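Local coordinates for protein angiotensin-converting enzyme (Anopheles gambiae, PDB 6S1Y) that probably cleaves peptides as a zinc-dependent metalloprotease of the angiotensin-converting enzyme family, and is captured here with a gamma-glutamyl peptide in its active site, at residues D294-S299 with S392-T397; E219-Y224 with D577-W582. One frame throughout, in Å; residues are numbered along the deposited sequence.

Interaction 1. Residues D294-S299 with S392-T397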
loop_
_atom_site.group_PDB
_atom_site.type_symbol
_atom_site.label_atom_id
_atom_site.label_comp_id
_atom_site.label_asym_id
_atom_site.label_seq_id
_atom_site.Cartn_x
_atom_site.Cartn_y
_atom_site.Cartn_z
ATOM N N ASP A 294 -13.247 -7.950 12.021
ATOM C CA ASP A 294 -14.396 -8.737 11.580
ATOM C C ASP A 294 -15.699 -8.100 12.051
ATOM O O ASP A 294 -16.642 -7.932 11.272
ATOM C CB ASP A 294 -14.267 -10.173 12.124
ATOM C CG ASP A 294 -15.185 -11.175 11.410
ATOM O OD1 ASP A 294 -15.747 -10.847 10.345
ATOM O OD2 ASP A 294 -15.340 -12.309 11.933
ATOM N N ASP A 295 -15.746 -7.706 13.328
ATOM C CA ASP A 295 -16.950 -7.087 13.886
ATOM C C ASP A 295 -17.324 -5.803 13.159
ATOM O O ASP A 295 -18.508 -5.522 12.945
ATOM C CB ASP A 295 -16.753 -6.786 15.369
ATOM C CG ASP A 295 -17.945 -6.057 15.974
ATOM O OD1 ASP A 295 -19.020 -6.697 16.150
ATOM O OD2 ASP A 295 -17.820 -4.845 16.276
ATOM N N PHE A 296 -16.336 -4.986 12.796
ATOM C CA PHE A 296 -16.655 -3.743 12.103
ATOM C C PHE A 296 -17.339 -4.048 10.775
ATOM O O PHE A 296 -18.384 -3.472 10.455
ATOM C CB PHE A 296 -15.387 -2.912 11.914
ATOM C CG PHE A 296 -15.647 -1.449 11.679
ATOM C CD1 PHE A 296 -16.345 -1.027 10.567
ATOM C CD2 PHE A 296 -15.176 -0.494 12.566
ATOM C CE1 PHE A 296 -16.585 0.307 10.344
ATOM C CE2 PHE A 296 -15.410 0.848 12.345
ATOM C CZ PHE A 296 -16.112 1.247 11.233
ATOM N N PHE A 297 -16.789 -4.994 10.008
ATOM C CA PHE A 297 -17.401 -5.351 8.730
ATOM C C PHE A 297 -18.799 -5.945 8.920
ATOM O O PHE A 297 -19.715 -5.653 8.142
ATOM C CB PHE A 297 -16.505 -6.337 7.974
ATOM C CG PHE A 297 -15.393 -5.687 7.202
ATOM C CD1 PHE A 297 -15.661 -4.988 6.028
ATOM C CD2 PHE A 297 -14.077 -5.784 7.629
ATOM C CE1 PHE A 297 -14.630 -4.374 5.302
ATOM C CE2 PHE A 297 -13.041 -5.179 6.898
ATOM C CZ PHE A 297 -13.325 -4.478 5.738
ATOM N N THR A 298 -18.983 -6.793 9.938
ATOM C CA THR A 298 -20.320 -7.351 10.176
ATOM C C THR A 298 -21.301 -6.258 10.599
ATOM O O THR A 298 -22.456 -6.250 10.154
ATOM C CB THR A 298 -20.273 -8.473 11.217
ATOM O OG1 THR A 298 -19.765 -7.978 12.459
ATOM C CG2 THR A 298 -19.371 -9.613 10.743
ATOM N N SER A 299 -20.849 -5.298 11.417
ATOM C CA SER A 299 -21.686 -4.152 11.751
ATOM C C SER A 299 -22.174 -3.409 10.517
ATOM O O SER A 299 -23.140 -2.640 10.611
ATOM C CB SER A 299 -20.913 -3.177 12.640
ATOM O OG SER A 299 -20.175 -2.247 11.841
ATOM N N SER A 392 -10.374 2.214 8.416
ATOM C CA SER A 392 -9.385 2.768 9.336
ATOM C C SER A 392 -9.627 4.248 9.589
ATOM O O SER A 392 -9.332 4.739 10.688
ATOM C CB SER A 392 -7.968 2.566 8.795
ATOM O OG SER A 392 -7.592 1.212 8.892
ATOM N N LEU A 393 -10.148 4.979 8.595
ATOM C CA LEU A 393 -10.510 6.382 8.829
ATOM C C LEU A 393 -11.557 6.519 9.936
ATOM O O LEU A 393 -11.467 7.424 10.766
ATOM C CB LEU A 393 -11.008 7.036 7.536
ATOM C CG LEU A 393 -9.901 7.409 6.535
ATOM C CD1 LEU A 393 -10.469 7.911 5.214
ATOM C CD2 LEU A 393 -8.989 8.467 7.100
ATOM N N SER A 394 -12.568 5.639 9.963
ATOM C CA SER A 394 -13.557 5.694 11.039
ATOM C C SER A 394 -12.944 5.241 12.359
ATOM O O SER A 394 -13.156 5.878 13.400
ATOM C CB SER A 394 -14.781 4.824 10.708
ATOM O OG SER A 394 -15.624 5.416 9.728
ATOM N N VAL A 395 -12.173 4.145 12.327
ATOM C CA VAL A 395 -11.594 3.591 13.541
ATOM C C VAL A 395 -10.679 4.590 14.219
ATOM O O VAL A 395 -10.485 4.541 15.438
ATOM C CB VAL A 395 -10.816 2.296 13.231
ATOM C CG1 VAL A 395 -10.015 1.902 14.442
ATOM C CG2 VAL A 395 -11.744 1.177 12.844
ATOM N N SER A 396 -10.081 5.502 13.443
ATOM C CA SER A 396 -9.096 6.402 14.010
ATOM C C SER A 396 -9.730 7.537 14.800
ATOM O O SER A 396 -9.045 8.148 15.622
ATOM C CB SER A 396 -8.207 6.956 12.902
ATOM O OG SER A 396 -8.913 7.872 12.077
ATOM N N THR A 397 -11.015 7.805 14.603
ATOM C CA THR A 397 -11.650 8.929 15.271
ATOM C C THR A 397 -11.677 8.725 16.781
ATOM O O THR A 397 -11.797 7.594 17.268
ATOM C CB THR A 397 -13.080 9.120 14.788
ATOM O OG1 THR A 397 -13.838 7.949 15.109
ATOM C CG2 THR A 397 -13.113 9.376 13.298
#
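Phe296 reaches from helix 286-299 to helix 381-395, where it meets Val395 and Ser394. The nearest CA atoms, those of Phe296 and Val395, stand 9.0 Å apart, so the phenyl group itself spans the gap. Its CB points toward the second helix, and with CG anti to the backbone N (chi1 -159°) the ring continues across the gap. Two neighbouring ring atoms share one methyl: CE2 of Phe296 is 3.7 Å from CG2 of Val395, and CD2 lies at nearly the same range. The far end of the ring, Phe296 CZ, comes to 3.9 Å from CB of Ser394. Both carbons approach the ring obliquely.

Ser394 offers its methylene here, while its OG is hydrogen-bonded to the backbone N of Ile532. Its carbonyl is used as well: OG1 of Thr397 lies 2.8 Å from O of Ser394, nearly in line with the C=O, and Thr397 N donates to the same oxygen. Thr397 OG1 also caps the following helix at His400 N. The rings of Tyr533 and His400 meet Phe296 too, and Val395 touches His356 on helix 349-368, which carries the zinc ligands His357 and His361. With all three touching residues buried and only carbon meeting carbon, the attraction between the segments is probably dispersive and hydrophobic, while the serine's hydroxyl is bonded to Ile532 and its carbonyl oxygen to Thr397.

Interaction 2. Residues E219-Y224 with D577-W582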
loop_
_atom_site.group_PDB
_atom_site.type_symbol
_atom_site.label_atom_id
_atom_site.label_comp_id
_atom_site.label_asym_id
_atom_site.label_seq_id
_atom_site.Cartn_x
_atom_site.Cartn_y
_atom_site.Cartn_z
ATOM N N GLU A 219 3.928 20.788 2.182
ATOM C CA GLU A 219 5.121 21.563 2.525
ATOM C C GLU A 219 4.951 22.282 3.861
ATOM O O GLU A 219 5.919 22.403 4.622
ATOM C CB GLU A 219 5.481 22.527 1.381
ATOM C CG GLU A 219 5.967 21.723 0.143
ATOM C CD GLU A 219 6.462 22.565 -1.044
ATOM O OE1 GLU A 219 7.249 21.991 -1.819
ATOM O OE2 GLU A 219 6.060 23.749 -1.205
ATOM N N GLN A 220 3.748 22.738 4.193
ATOM C CA GLN A 220 3.533 23.289 5.521
ATOM C C GLN A 220 3.753 22.237 6.604
ATOM O O GLN A 220 4.350 22.526 7.641
ATOM C CB GLN A 220 2.126 23.886 5.620
ATOM C CG GLN A 220 1.909 25.102 4.710
ATOM C CD GLN A 220 2.815 26.260 5.076
ATOM O OE1 GLN A 220 2.971 26.590 6.249
ATOM N NE2 GLN A 220 3.423 26.876 4.064
ATOM N N LEU A 221 3.292 21.006 6.390
ATOM C CA LEU A 221 3.423 19.974 7.424
ATOM C C LEU A 221 4.873 19.561 7.580
ATOM O O LEU A 221 5.394 19.483 8.698
ATOM C CB LEU A 221 2.578 18.759 7.059
ATOM C CG LEU A 221 2.571 17.630 8.085
ATOM C CD1 LEU A 221 2.051 18.130 9.455
ATOM C CD2 LEU A 221 1.700 16.452 7.591
ATOM N N HIS A 222 5.530 19.250 6.450
ATOM C CA HIS A 222 6.969 19.035 6.426
ATOM C C HIS A 222 7.714 20.111 7.195
ATOM O O HIS A 222 8.655 19.816 7.939
ATOM C CB HIS A 222 7.435 19.013 4.971
ATOM C CG HIS A 222 8.914 18.950 4.803
ATOM N ND1 HIS A 222 9.734 20.022 5.065
ATOM C CD2 HIS A 222 9.719 17.942 4.396
ATOM C CE1 HIS A 222 10.986 19.671 4.850
ATOM N NE2 HIS A 222 11.003 18.417 4.435
ATOM N N ALA A 223 7.319 21.370 7.027
ATOM C CA ALA A 223 8.048 22.457 7.684
ATOM C C ALA A 223 7.864 22.418 9.196
ATOM O O ALA A 223 8.791 22.710 9.952
ATOM C CB ALA A 223 7.587 23.795 7.125
ATOM N N TYR A 224 6.668 22.067 9.663
ATOM C CA TYR A 224 6.449 21.980 11.106
ATOM C C TYR A 224 7.224 20.816 11.708
ATOM O O TYR A 224 7.907 20.970 12.724
ATOM C CB TYR A 224 4.959 21.852 11.400
ATOM C CG TYR A 224 4.650 21.941 12.885
ATOM C CD1 TYR A 224 4.536 23.172 13.501
ATOM C CD2 TYR A 224 4.538 20.798 13.669
ATOM C CE1 TYR A 224 4.292 23.279 14.854
ATOM C CE2 TYR A 224 4.263 20.888 15.043
ATOM C CZ TYR A 224 4.147 22.130 15.628
ATOM O OH TYR A 224 3.896 22.246 16.963
ATOM N N ASP A 577 -8.193 20.404 5.594
ATOM C CA ASP A 577 -8.135 21.863 5.527
ATOM C C ASP A 577 -7.940 22.480 6.911
ATOM O O ASP A 577 -7.194 23.453 7.029
ATOM C CB ASP A 577 -9.378 22.464 4.866
ATOM C CG ASP A 577 -9.246 23.979 4.667
ATOM O OD1 ASP A 577 -8.458 24.427 3.792
ATOM O OD2 ASP A 577 -9.886 24.723 5.443
ATOM N N PRO A 578 -8.595 21.989 7.971
ATOM C CA PRO A 578 -8.350 22.602 9.291
ATOM C C PRO A 578 -6.889 22.504 9.718
ATOM O O PRO A 578 -6.342 23.450 10.306
ATOM C CB PRO A 578 -9.289 21.823 10.227
ATOM C CG PRO A 578 -10.378 21.282 9.317
ATOM C CD PRO A 578 -9.674 20.976 8.013
ATOM N N LEU A 579 -6.226 21.390 9.412
ATOM C CA LEU A 579 -4.808 21.285 9.719
ATOM C C LEU A 579 -4.004 22.280 8.886
ATOM O O LEU A 579 -3.121 22.972 9.409
ATOM C CB LEU A 579 -4.313 19.860 9.469
ATOM C CG LEU A 579 -2.806 19.645 9.668
ATOM C CD1 LEU A 579 -2.455 19.874 11.146
ATOM C CD2 LEU A 579 -2.348 18.252 9.211
ATOM N N TYR A 580 -4.305 22.361 7.587
ATOM C CA TYR A 580 -3.609 23.289 6.696
ATOM C C TYR A 580 -3.689 24.719 7.204
ATOM O O TYR A 580 -2.682 25.439 7.176
ATOM C CB TYR A 580 -4.211 23.205 5.294
ATOM C CG TYR A 580 -3.571 24.093 4.249
ATOM C CD1 TYR A 580 -2.194 24.186 4.132
ATOM C CD2 TYR A 580 -4.352 24.810 3.331
ATOM C CE1 TYR A 580 -1.599 24.982 3.149
ATOM C CE2 TYR A 580 -3.759 25.609 2.333
ATOM C CZ TYR A 580 -2.383 25.688 2.249
ATOM O OH TYR A 580 -1.799 26.486 1.274
ATOM N N GLN A 581 -4.877 25.159 7.645
ATOM C CA GLN A 581 -5.026 26.530 8.127
ATOM C C GLN A 581 -4.205 26.743 9.391
ATOM O O GLN A 581 -3.591 27.795 9.571
ATOM C CB GLN A 581 -6.489 26.871 8.387
ATOM C CG GLN A 581 -7.402 26.730 7.194
ATOM C CD GLN A 581 -6.963 27.583 5.990
ATOM O OE1 GLN A 581 -6.465 28.704 6.142
ATOM N NE2 GLN A 581 -7.141 27.041 4.793
ATOM N N TRP A 582 -4.154 25.745 10.265
ATOM C CA TRP A 582 -3.411 25.908 11.503
ATOM C C TRP A 582 -1.914 25.981 11.231
ATOM O O TRP A 582 -1.220 26.830 11.790
ATOM C CB TRP A 582 -3.735 24.773 12.468
ATOM C CG TRP A 582 -3.146 24.994 13.806
ATOM C CD1 TRP A 582 -3.671 25.731 14.826
ATOM C CD2 TRP A 582 -1.891 24.491 14.275
ATOM N NE1 TRP A 582 -2.834 25.690 15.912
ATOM C CE2 TRP A 582 -1.726 24.948 15.591
ATOM C CE3 TRP A 582 -0.907 23.685 13.715
ATOM C CZ2 TRP A 582 -0.607 24.628 16.355
ATOM C CZ3 TRP A 582 0.190 23.362 14.476
ATOM C CH2 TRP A 582 0.330 23.830 15.783
#
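Trp582 turns the edge of its six-membered ring toward the face of Tyr224, an offset edge-to-face pair with centroids 5.6 Å apart and planes at 66°. The approach is off-centre: CZ3 of Trp582 sits over the rim of the phenol ring, 4.1 Å from CE1 of Tyr224, and CH2 of Trp582 lies just as far from Tyr224 OH. In both residues the ring is swung to the side opposite the backbone N (chi1 -172° in each), which extends it from its helix.

These side chains belong to helix 203-233 and helix 577-590, far apart in sequence but packed together in the largely helical fold of the angiotensin-converting enzyme family. The short segments pass at 9.9 Å between axes, with 57° between their N-to-C directions, and the backbones come nearest at Gln220 and Tyr580.

There the glutamine chain bends at chi2, and its CG meets the edge of the Tyr580 ring, 3.8 Å from CE1 and near the ring plane; the amide plane is inclined to that ring. The contact is thus made by the aliphatic part of Gln220, whose OE1 is hydrogen-bonded elsewhere. Set to one side of both these contacts, CD1 of Leu221 comes to a looser 4.4 Å from CD2 of Leu579. Helix 414-429 adds Tyr422 against Leu221 and Phe421 against Leu579, while a bound PEG molecule lies close to the Trp582 side chain.

Interactions 1 and 2 join different pairs of helices, their centres about 27 Å apart and their nearest atoms about 12 Å apart, so they do not touch. Interaction 1 is wholly buried and lies beside the zinc-binding helix; 219-224 with 577-582 is only partly buried and further out, its centre about 24 Å from that of the chain, against about 19 Å for interaction 1. Both contacts are mainly apolar. The inner one is small, 101 Å² in total, and depends on one phenylalanine ring meeting aliphatic carbon. The outer one buries 191 Å² through three separate residue pairs and includes an aromatic pair. It also joins segments much further apart in sequence, 353 residues against 93.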